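Local structure of uronate isomerase (Bacillus halodurans C-125, 3HK5) at residues A[299-304]-A[323-328]; A[222-227]-A[255-260]; A[23-28]-A[348-353]. The protein probably interconverts uronates and their ketose isomers as a zinc-dependent uronate isomerase of the amidohydrolase superfamily, and here holds D-arabinaric acid at its metal. One frame throughout, in Å; residues are numbered along the deposited sequence.

All three contacts reach the bound D-arabinaric acid. Contacts 1 and 2 both reach the same sheet, in which strands 296-300 and 255-262 are neighbours; their centres lie about 11 Å apart. Leu301 N is 2.8 Å from Ile259 O, a probable hydrogen bond. Contact 3 brings in His26 and His28, which bind the zinc ion, and its centre is about 13 Å from that of contact 1. There Gly323 N meets Ile350 O at 2.9 Å, also a probable hydrogen bond. Contacts 2 and 3 have centres about 16 Å apart but touch where Met258 SD packs on His26 NE2 at 3.6 Å. Together they line the metal and ligand site.

Contact 1: residues A[299-304]-A[323-328]; sequences TMLSRE and GCWWFM. With RAT (D-arabinaric acid), chain C; CO3 (carbonate ion), chain D.
With CG of both Leu301 (chi1 -164°) and Trp325 (chi1 -173°) trans to the backbone N, the leucine branch lies over the indole. The contact joins the C-terminal end of strand 296-300 and the turn after it to the loop that follows the neighbouring parallel strand 319-321, in the amidohydrolase-type barrel. Leu301 CD1 makes a CH-pi contact over one face of the Trp325 six-membered ring, 4.3 Å from its centroid. Thr299 CG2 lies on the opposite side of that indole, toward its rim. Leu301 CD1 also wedges against Trp326 CB at 3.4 Å and Phe327 CD2 at 3.6 Å. Met328 curls to bring CE to 3.3 Å from Leu301 O. A water donates to Thr299 OG1 and Met300 O and accepts from Trp325 N. Thr299 OG1 is also hydrogen-bonded to Phe322 O. Arg303 NE forms a salt bridge with Glu336 of its own chain, and NH2 one with Glu336 of a neighbouring subunit. Trp326 lays one face against the ligand's C4, and its NE1 donates a hydrogen bond to O3 of a carbonate ion, probably from the crystallisation liquor. Trp325 NE1 donates to O2 of D-arabinaric acid at 3.0 Å, nearly straight at 175°.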
loop_
_atom_site.group_PDB
_atom_site.type_symbol
_atom_site.label_atom_id
_atom_site.label_comp_id
_atom_site.label_asym_id
_atom_site.label_seq_id
_atom_site.Cartn_x
_atom_site.Cartn_y
_atom_site.Cartn_z
ATOM N N THR A 299 4.378 27.586 -2.593
ATOM C CA THR A 299 3.104 27.939 -1.970
ATOM C C THR A 299 2.248 26.679 -2.111
ATOM O O THR A 299 2.305 25.982 -3.137
ATOM C CB THR A 299 2.408 29.134 -2.655
ATOM O OG1 THR A 299 1.432 29.681 -1.754
ATOM C CG2 THR A 299 1.705 28.699 -3.940
ATOM N N MET A 300 1.476 26.362 -1.077
ATOM C CA MET A 300 0.651 25.162 -1.124
ATOM C C MET A 300 -0.827 25.482 -0.929
ATOM O O MET A 300 -1.189 26.449 -0.256
ATOM C CB MET A 300 1.178 24.148 -0.096
ATOM C CG MET A 300 2.635 23.734 -0.396
ATOM S SD MET A 300 3.349 22.527 0.728
ATOM C CE MET A 300 2.758 21.033 -0.077
ATOM N N LEU A 301 -1.673 24.663 -1.537
ATOM C CA LEU A 301 -3.115 24.861 -1.503
ATOM C C LEU A 301 -3.873 24.322 -0.281
ATOM O O LEU A 301 -4.907 24.864 0.085
ATOM C CB LEU A 301 -3.720 24.269 -2.778
ATOM C CG LEU A 301 -5.147 24.673 -3.162
ATOM C CD1 LEU A 301 -5.242 26.196 -3.327
ATOM C CD2 LEU A 301 -5.521 23.970 -4.461
ATOM N N SER A 302 -3.373 23.261 0.341
ATOM C CA SER A 302 -4.063 22.689 1.486
ATOM C C SER A 302 -3.788 23.394 2.812
ATOM O O SER A 302 -2.642 23.688 3.154
ATOM C CB SER A 302 -3.717 21.206 1.629
ATOM O OG SER A 302 -4.382 20.635 2.747
ATOM N N ARG A 303 -4.850 23.645 3.566
ATOM C CA ARG A 303 -4.715 24.289 4.865
ATOM C C ARG A 303 -3.833 23.430 5.779
ATOM O O ARG A 303 -3.082 23.947 6.614
ATOM C CB ARG A 303 -6.093 24.462 5.508
ATOM C CG ARG A 303 -6.063 25.255 6.799
ATOM C CD ARG A 303 -7.317 25.051 7.627
ATOM N NE ARG A 303 -7.256 25.838 8.854
ATOM C CZ ARG A 303 -8.052 25.665 9.906
ATOM N NH1 ARG A 303 -8.984 24.720 9.898
ATOM N NH2 ARG A 303 -7.920 26.451 10.967
ATOM N N GLU A 304 -3.919 22.115 5.602
ATOM C CA GLU A 304 -3.160 21.164 6.417
ATOM C C GLU A 304 -1.668 21.030 6.074
ATOM O O GLU A 304 -0.936 20.298 6.747
ATOM C CB GLU A 304 -3.822 19.777 6.346
ATOM C CG GLU A 304 -5.203 19.678 7.009
ATOM C CD GLU A 304 -6.240 20.627 6.406
ATOM O OE1 GLU A 304 -6.425 20.613 5.169
ATOM O OE2 GLU A 304 -6.883 21.380 7.169
ATOM N N GLY A 323 2.796 33.854 -0.396
ATOM C CA GLY A 323 1.355 33.947 -0.480
ATOM C C GLY A 323 0.418 32.994 0.224
ATOM O O GLY A 323 0.815 32.006 0.841
ATOM N N CYS A 324 -0.858 33.355 0.137
ATOM C CA CYS A 324 -1.960 32.588 0.689
ATOM C C CYS A 324 -2.746 32.325 -0.581
ATOM O O CYS A 324 -3.597 33.109 -1.003
ATOM C CB CYS A 324 -2.733 33.439 1.687
ATOM S SG CYS A 324 -1.671 33.951 3.074
ATOM N N TRP A 325 -2.409 31.202 -1.190
ATOM C CA TRP A 325 -2.942 30.789 -2.473
ATOM C C TRP A 325 -4.360 30.261 -2.630
ATOM O O TRP A 325 -4.771 29.324 -1.937
ATOM C CB TRP A 325 -1.968 29.766 -3.060
ATOM C CG TRP A 325 -2.251 29.333 -4.456
ATOM C CD1 TRP A 325 -2.684 30.110 -5.488
ATOM C CD2 TRP A 325 -2.011 28.034 -5.002
ATOM N NE1 TRP A 325 -2.723 29.375 -6.654
ATOM C CE2 TRP A 325 -2.315 28.097 -6.383
ATOM C CE3 TRP A 325 -1.565 26.818 -4.458
ATOM C CZ2 TRP A 325 -2.187 26.993 -7.229
ATOM C CZ3 TRP A 325 -1.440 25.723 -5.297
ATOM C CH2 TRP A 325 -1.751 25.818 -6.673
ATOM N N TRP A 326 -5.097 30.896 -3.545
ATOM C CA TRP A 326 -6.436 30.457 -3.935
ATOM C C TRP A 326 -7.435 30.226 -2.788
ATOM O O TRP A 326 -8.033 31.170 -2.259
ATOM C CB TRP A 326 -6.240 29.166 -4.734
ATOM C CG TRP A 326 -7.254 28.801 -5.764
ATOM C CD1 TRP A 326 -8.580 29.146 -5.803
ATOM C CD2 TRP A 326 -7.044 27.896 -6.849
ATOM N NE1 TRP A 326 -9.207 28.499 -6.847
ATOM C CE2 TRP A 326 -8.285 27.727 -7.505
ATOM C CE3 TRP A 326 -5.920 27.203 -7.330
ATOM C CZ2 TRP A 326 -8.435 26.893 -8.618
ATOM C CZ3 TRP A 326 -6.072 26.370 -8.440
ATOM C CH2 TRP A 326 -7.324 26.225 -9.068
ATOM N N PHE A 327 -7.631 28.960 -2.426
ATOM C CA PHE A 327 -8.556 28.615 -1.349
ATOM C C PHE A 327 -8.016 29.023 0.023
ATOM O O PHE A 327 -8.740 28.979 1.013
ATOM C CB PHE A 327 -8.872 27.114 -1.378
ATOM C CG PHE A 327 -9.436 26.643 -2.696
ATOM C CD1 PHE A 327 -10.542 27.279 -3.265
ATOM C CD2 PHE A 327 -8.835 25.595 -3.391
ATOM C CE1 PHE A 327 -11.041 26.880 -4.520
ATOM C CE2 PHE A 327 -9.326 25.187 -4.645
ATOM C CZ PHE A 327 -10.429 25.835 -5.207
ATOM N N MET A 328 -6.741 29.415 0.070
ATOM C CA MET A 328 -6.107 29.877 1.308
ATOM C C MET A 328 -6.310 31.402 1.424
ATOM O O MET A 328 -6.161 31.987 2.502
ATOM C CB MET A 328 -4.588 29.598 1.282
ATOM C CG MET A 328 -4.155 28.121 1.329
ATOM S SD MET A 328 -4.534 27.277 2.883
ATOM C CE MET A 328 -6.161 26.751 2.496
HETATM O O1A RAT C . -2.637 27.490 -11.087
HETATM C C1 RAT C . -2.713 28.697 -10.738
HETATM O O1B RAT C . -1.838 29.568 -10.936
HETATM C C2 RAT C . -3.982 29.133 -10.007
HETATM O O2 RAT C . -3.706 30.347 -9.276
HETATM C C3 RAT C . -5.154 29.359 -10.990
HETATM O O3 RAT C . -4.906 30.527 -11.788
HETATM C C4 RAT C . -6.532 29.521 -10.282
HETATM O O4 RAT C . -7.599 29.300 -11.205
HETATM C C5 RAT C . -6.728 30.921 -9.653
HETATM O O5A RAT C . -7.540 31.699 -10.189
HETATM O O5B RAT C . -6.044 31.183 -8.621
HETATM C C CO3 D . -13.149 28.245 -7.378
HETATM O O1 CO3 D . -13.838 27.649 -6.438
HETATM O O2 CO3 D . -13.691 29.221 -8.058
HETATM O O3 CO3 D . -11.900 27.905 -7.600
HETATM O O HOH W 1 -0.680 29.211 -0.132
#

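Contact 2: residues A[222-227]-A[255-260]; sequences VSLPPT and FAMMIG. With RAT (D-arabinaric acid), chain C.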
loop_
_atom_site.group_PDB
_atom_site.type_symbol
_atom_site.label_atom_id
_atom_site.label_comp_id
_atom_site.label_asym_id
_atom_site.label_seq_id
_atom_site.Cartn_x
_atom_site.Cartn_y
_atom_site.Cartn_z
ATOM N N VAL A 222 5.241 26.098 -12.037
ATOM C CA VAL A 222 4.343 24.985 -12.343
ATOM C C VAL A 222 3.393 24.734 -11.168
ATOM O O VAL A 222 3.777 24.923 -10.007
ATOM C CB VAL A 222 5.130 23.667 -12.603
ATOM C CG1 VAL A 222 5.790 23.182 -11.306
ATOM C CG2 VAL A 222 4.183 22.584 -13.138
ATOM N N SER A 223 2.153 24.341 -11.469
ATOM C CA SER A 223 1.193 24.003 -10.417
ATOM C C SER A 223 1.206 22.471 -10.411
ATOM O O SER A 223 1.233 21.841 -11.472
ATOM C CB SER A 223 -0.212 24.545 -10.722
ATOM O OG SER A 223 -0.760 23.952 -11.883
ATOM N N LEU A 224 1.199 21.881 -9.219
ATOM C CA LEU A 224 1.287 20.433 -9.071
ATOM C C LEU A 224 0.153 19.814 -8.253
ATOM O O LEU A 224 -0.443 20.463 -7.400
ATOM C CB LEU A 224 2.640 20.083 -8.440
ATOM C CG LEU A 224 3.837 20.622 -9.233
ATOM C CD1 LEU A 224 5.079 20.671 -8.351
ATOM C CD2 LEU A 224 4.063 19.745 -10.469
ATOM N N PRO A 225 -0.149 18.534 -8.503
ATOM C CA PRO A 225 -1.221 17.840 -7.785
ATOM C C PRO A 225 -0.826 17.429 -6.365
ATOM O O PRO A 225 0.349 17.472 -5.998
ATOM C CB PRO A 225 -1.494 16.635 -8.677
ATOM C CG PRO A 225 -0.099 16.280 -9.156
ATOM C CD PRO A 225 0.493 17.647 -9.492
ATOM N N PRO A 226 -1.818 17.037 -5.548
ATOM C CA PRO A 226 -1.582 16.613 -4.166
ATOM C C PRO A 226 -0.650 15.398 -4.124
ATOM O O PRO A 226 0.077 15.190 -3.152
ATOM C CB PRO A 226 -2.987 16.268 -3.664
ATOM C CG PRO A 226 -3.872 17.190 -4.469
ATOM C CD PRO A 226 -3.263 17.097 -5.843
ATOM N N THR A 227 -0.672 14.605 -5.188
ATOM C CA THR A 227 0.149 13.396 -5.264
ATOM C C THR A 227 1.587 13.650 -5.732
ATOM O O THR A 227 2.342 12.710 -5.964
ATOM C CB THR A 227 -0.495 12.383 -6.227
ATOM O OG1 THR A 227 -0.705 13.020 -7.493
ATOM C CG2 THR A 227 -1.851 11.906 -5.691
ATOM N N PHE A 255 12.811 28.191 -9.088
ATOM C CA PHE A 255 11.734 27.311 -9.533
ATOM C C PHE A 255 10.553 27.462 -8.572
ATOM O O PHE A 255 10.672 27.199 -7.374
ATOM C CB PHE A 255 12.247 25.864 -9.548
ATOM C CG PHE A 255 11.243 24.847 -10.024
ATOM C CD1 PHE A 255 10.313 25.158 -11.012
ATOM C CD2 PHE A 255 11.286 23.543 -9.536
ATOM C CE1 PHE A 255 9.444 24.180 -11.509
ATOM C CE2 PHE A 255 10.428 22.562 -10.024
ATOM C CZ PHE A 255 9.504 22.881 -11.015
ATOM N N ALA A 256 9.416 27.899 -9.099
ATOM C CA ALA A 256 8.225 28.075 -8.280
ATOM C C ALA A 256 7.304 26.876 -8.431
ATOM O O ALA A 256 6.966 26.482 -9.543
ATOM C CB ALA A 256 7.489 29.345 -8.685
ATOM N N MET A 257 6.905 26.299 -7.301
ATOM C CA MET A 257 6.014 25.155 -7.290
ATOM C C MET A 257 4.761 25.522 -6.494
ATOM O O MET A 257 4.851 25.901 -5.332
ATOM C CB MET A 257 6.711 23.939 -6.649
ATOM C CG MET A 257 7.985 23.471 -7.373
ATOM S SD MET A 257 8.715 21.949 -6.695
ATOM C CE MET A 257 9.365 22.578 -5.182
ATOM N N MET A 258 3.600 25.432 -7.136
ATOM C CA MET A 258 2.324 25.730 -6.491
ATOM C C MET A 258 1.661 24.353 -6.382
ATOM O O MET A 258 1.059 23.842 -7.331
ATOM C CB MET A 258 1.515 26.714 -7.353
ATOM C CG MET A 258 2.344 27.953 -7.796
ATOM S SD MET A 258 1.403 29.388 -8.399
ATOM C CE MET A 258 0.884 28.840 -9.832
ATOM N N ILE A 259 1.804 23.762 -5.200
ATOM C CA ILE A 259 1.350 22.405 -4.918
ATOM C C ILE A 259 0.010 22.224 -4.210
ATOM O O ILE A 259 -0.345 22.994 -3.313
ATOM C CB ILE A 259 2.442 21.684 -4.083
ATOM C CG1 ILE A 259 3.793 21.794 -4.800
ATOM C CG2 ILE A 259 2.057 20.218 -3.825
ATOM C CD1 ILE A 259 4.986 21.457 -3.912
ATOM N N GLY A 260 -0.719 21.185 -4.617
ATOM C CA GLY A 260 -1.990 20.869 -3.988
ATOM C C GLY A 260 -3.262 20.953 -4.813
ATOM O O GLY A 260 -4.350 20.676 -4.289
HETATM O O1A RAT C . -2.637 27.490 -11.087
HETATM C C1 RAT C . -2.713 28.697 -10.738
HETATM O O1B RAT C . -1.838 29.568 -10.936
HETATM C C2 RAT C . -3.982 29.133 -10.007
HETATM O O2 RAT C . -3.706 30.347 -9.276
HETATM C C3 RAT C . -5.154 29.359 -10.990
HETATM O O3 RAT C . -4.906 30.527 -11.788
HETATM C C4 RAT C . -6.532 29.521 -10.282
HETATM O O4 RAT C . -7.599 29.300 -11.205
HETATM C C5 RAT C . -6.728 30.921 -9.653
HETATM O O5A RAT C . -7.540 31.699 -10.189
HETATM O O5B RAT C . -6.044 31.183 -8.621
#
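Val222 and Leu224 pair with strand 255-259 through a parallel ladder of backbone hydrogen bonds. Val222 N donates to Ala256 O, and Met258 N returns a bond to Val222 O at 2.9 Å. Leu224 N then donates to Met258 O at 2.7 Å. Gly260 N donates to Leu224 O, the last of these four bonds. Met258 is thus gripped through both its N and its O. A CA-H...O contact from Ser223 CA to Met258 O, 3.1 Å, adds to these.

The apolar contacts lie on the sheet face of Val222, Leu224, Met257 and Ile259. Val222 CG1 sits between its own backbone N and carbonyl carbon (chi1 68°) and meets Phe255 CZ at 3.7 Å. Leu224 CD1 reaches across to Ile259 CG1 at 3.9 Å and to Met257 CB at 4.0 Å. Helix 235-250 covers part of this side through Arg236 and Leu244.

After strand 220-224 ends, Pro226 CG lies 3.5 Å from Gly260 O.

Ligand contacts come from the other face, that of Ser223 and Met258. Met258 turns at chi3, and its CE makes a tight, somewhat doubtful approach to O1B of D-arabinaric acid. Ser223 OG is hydrogen-bonded to Asp172 OD2, while its CB faces O1A. Strand 220-224, helix 235-250 and strand 255-262 form a beta-alpha-beta unit, the repeating element of a beta/alpha barrel.

Contact 3: residues A[23-28]-A[348-353]; sequences TDMHTH and SFIPQH. With ZN (zinc ion), chain E; RAT (D-arabinaric acid), chain C.
The His26 and His353 side chains run alongside each other in the same direction, yet only His26 of the two binds the zinc ion. Their rings are oblique, with planes at 58° and centroids 5.2 Å apart. CD2 of His353 comes to the edge of the His26 ring, 3.5 Å from CD2 of His26. The same His353 CD2 lies 3.4 Å from His26 O, which sits at the edge of the His353 ring. His353 NE2 turns to Asp355 OD2, and Asp355 OD1 is itself a zinc ligand. His353 is therefore a second-shell residue, consistent with a role in orienting that carboxylate.

His26 CG is trans to the backbone N (chi1 174°), which extends the ring toward the metal, and NE2 binds zinc at 2.2 Å. His28 NE2 binds it at 2.0 Å. O1B and O2 of D-arabinaric acid complete the site together with Asp355. His26 and His28, one residue apart, fit the HxH metal motif at the end of the first barrel strand in amidohydrolases.

Farther from the metal, the Met25 chain curls. Its SD meets His353 CB at 3.9 Å, and its CG packs on Ile350 CG2. Asp24 OD1 rests near His353 CA, while OD2 is held by Ser354 and Trp366. A water accepts from Met25 N and lies 2.6 Å from Gln352 O. His353 N is bonded to Gln352 OE1, which also takes Cys324 N.

Strand 22-24 pairs with strand 137-141 beside this contact, and Phe408 of helix 393-412 packs on both Met25 and Ile350.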
loop_
_atom_site.group_PDB
_atom_site.type_symbol
_atom_site.label_atom_id
_atom_site.label_comp_id
_atom_site.label_asym_id
_atom_site.label_seq_id
_atom_site.Cartn_x
_atom_site.Cartn_y
_atom_site.Cartn_z
ATOM N N THR A 23 5.214 44.658 -5.035
ATOM C CA THR A 23 5.654 43.857 -6.163
ATOM C C THR A 23 4.767 42.617 -6.009
ATOM O O THR A 23 4.909 41.862 -5.039
ATOM C CB THR A 23 7.139 43.427 -6.079
ATOM O OG1 THR A 23 7.992 44.530 -6.409
ATOM C CG2 THR A 23 7.415 42.298 -7.073
ATOM N N ASP A 24 3.824 42.448 -6.933
ATOM C CA ASP A 24 2.899 41.313 -6.929
ATOM C C ASP A 24 3.618 40.185 -7.670
ATOM O O ASP A 24 3.602 40.149 -8.901
ATOM C CB ASP A 24 1.624 41.702 -7.680
ATOM C CG ASP A 24 0.423 40.910 -7.229
ATOM O OD1 ASP A 24 0.601 39.734 -6.850
ATOM O OD2 ASP A 24 -0.694 41.460 -7.257
ATOM N N MET A 25 4.223 39.251 -6.939
ATOM C CA MET A 25 5.013 38.211 -7.602
ATOM C C MET A 25 4.319 37.042 -8.291
ATOM O O MET A 25 4.975 36.112 -8.764
ATOM C CB MET A 25 6.135 37.717 -6.668
ATOM C CG MET A 25 5.712 37.346 -5.262
ATOM S SD MET A 25 4.904 35.760 -5.186
ATOM C CE MET A 25 6.239 34.699 -5.649
ATOM N N HIS A 26 2.997 37.089 -8.359
ATOM C CA HIS A 26 2.244 36.078 -9.090
ATOM C C HIS A 26 0.830 36.538 -9.385
ATOM O O HIS A 26 0.014 36.682 -8.476
ATOM C CB HIS A 26 2.180 34.731 -8.365
ATOM C CG HIS A 26 1.296 33.739 -9.059
ATOM N ND1 HIS A 26 1.477 33.383 -10.378
ATOM C CD2 HIS A 26 0.189 33.078 -8.642
ATOM C CE1 HIS A 26 0.521 32.550 -10.745
ATOM N NE2 HIS A 26 -0.274 32.350 -9.712
ATOM N N THR A 27 0.560 36.775 -10.667
ATOM C CA THR A 27 -0.760 37.196 -11.136
ATOM C C THR A 27 -1.026 36.551 -12.495
ATOM O O THR A 27 -0.161 35.872 -13.062
ATOM C CB THR A 27 -0.860 38.718 -11.368
ATOM O OG1 THR A 27 -0.153 39.055 -12.572
ATOM C CG2 THR A 27 -0.264 39.500 -10.191
ATOM N N HIS A 28 -2.231 36.783 -13.006
ATOM C CA HIS A 28 -2.646 36.287 -14.302
ATOM C C HIS A 28 -3.061 37.513 -15.115
ATOM O O HIS A 28 -4.052 37.503 -15.855
ATOM C CB HIS A 28 -3.803 35.295 -14.135
ATOM C CG HIS A 28 -3.416 34.055 -13.390
ATOM N ND1 HIS A 28 -2.803 32.980 -13.999
ATOM C CD2 HIS A 28 -3.475 33.754 -12.070
ATOM C CE1 HIS A 28 -2.501 32.074 -13.087
ATOM N NE2 HIS A 28 -2.897 32.520 -11.909
ATOM N N SER A 348 11.466 36.645 7.019
ATOM C CA SER A 348 12.051 35.966 5.858
ATOM C C SER A 348 11.081 35.132 5.028
ATOM O O SER A 348 11.297 33.935 4.811
ATOM C CB SER A 348 13.252 35.103 6.283
ATOM O OG SER A 348 12.885 34.100 7.212
ATOM N N PHE A 349 10.019 35.780 4.556
ATOM C CA PHE A 349 9.015 35.137 3.720
ATOM C C PHE A 349 8.224 36.213 2.978
ATOM O O PHE A 349 8.294 37.397 3.317
ATOM C CB PHE A 349 8.082 34.244 4.565
ATOM C CG PHE A 349 7.092 35.004 5.427
ATOM C CD1 PHE A 349 5.769 35.168 5.007
ATOM C CD2 PHE A 349 7.469 35.511 6.671
ATOM C CE1 PHE A 349 4.829 35.822 5.814
ATOM C CE2 PHE A 349 6.540 36.170 7.491
ATOM C CZ PHE A 349 5.214 36.325 7.062
ATOM N N ILE A 350 7.492 35.807 1.949
ATOM C CA ILE A 350 6.690 36.739 1.155
ATOM C C ILE A 350 5.256 36.412 1.530
ATOM O O ILE A 350 4.690 35.427 1.058
ATOM C CB ILE A 350 6.915 36.505 -0.355
ATOM C CG1 ILE A 350 8.395 36.713 -0.685
ATOM C CG2 ILE A 350 6.018 37.434 -1.174
ATOM C CD1 ILE A 350 8.775 36.292 -2.094
ATOM N N PRO A 351 4.649 37.244 2.386
ATOM C CA PRO A 351 3.276 37.031 2.846
ATOM C C PRO A 351 2.145 36.887 1.831
ATOM O O PRO A 351 1.217 36.100 2.048
ATOM C CB PRO A 351 3.050 38.194 3.819
ATOM C CG PRO A 351 3.982 39.264 3.305
ATOM C CD PRO A 351 5.213 38.481 2.954
ATOM N N GLN A 352 2.215 37.599 0.715
ATOM C CA GLN A 352 1.108 37.519 -0.210
ATOM C C GLN A 352 1.389 37.878 -1.670
ATOM O O GLN A 352 2.401 38.507 -1.993
ATOM C CB GLN A 352 -0.013 38.419 0.331
ATOM C CG GLN A 352 -1.307 38.367 -0.436
ATOM C CD GLN A 352 -1.994 37.021 -0.315
ATOM O OE1 GLN A 352 -1.400 35.978 -0.604
ATOM N NE2 GLN A 352 -3.253 37.037 0.108
ATOM N N HIS A 353 0.476 37.428 -2.531
ATOM C CA HIS A 353 0.472 37.707 -3.961
ATOM C C HIS A 353 -1.031 37.779 -4.264
ATOM O O HIS A 353 -1.826 37.230 -3.507
ATOM C CB HIS A 353 1.153 36.589 -4.776
ATOM C CG HIS A 353 0.397 35.296 -4.804
ATOM N ND1 HIS A 353 0.610 34.287 -3.887
ATOM C CD2 HIS A 353 -0.555 34.840 -5.654
ATOM C CE1 HIS A 353 -0.179 33.264 -4.172
ATOM N NE2 HIS A 353 -0.894 33.573 -5.241
HETATM ZN ZN ZN E . -2.291 31.660 -10.175
HETATM O O1A RAT C . -2.637 27.490 -11.087
HETATM C C1 RAT C . -2.713 28.697 -10.738
HETATM O O1B RAT C . -1.838 29.568 -10.936
HETATM C C2 RAT C . -3.982 29.133 -10.007
HETATM O O2 RAT C . -3.706 30.347 -9.276
HETATM C C3 RAT C . -5.154 29.359 -10.990
HETATM O O3 RAT C . -4.906 30.527 -11.788
HETATM C C4 RAT C . -6.532 29.521 -10.282
HETATM O O4 RAT C . -7.599 29.300 -11.205
HETATM C C5 RAT C . -6.728 30.921 -9.653
HETATM O O5A RAT C . -7.540 31.699 -10.189
HETATM O O5B RAT C . -6.044 31.183 -8.621
HETATM O O HOH W 2 3.886 39.484 -3.919
#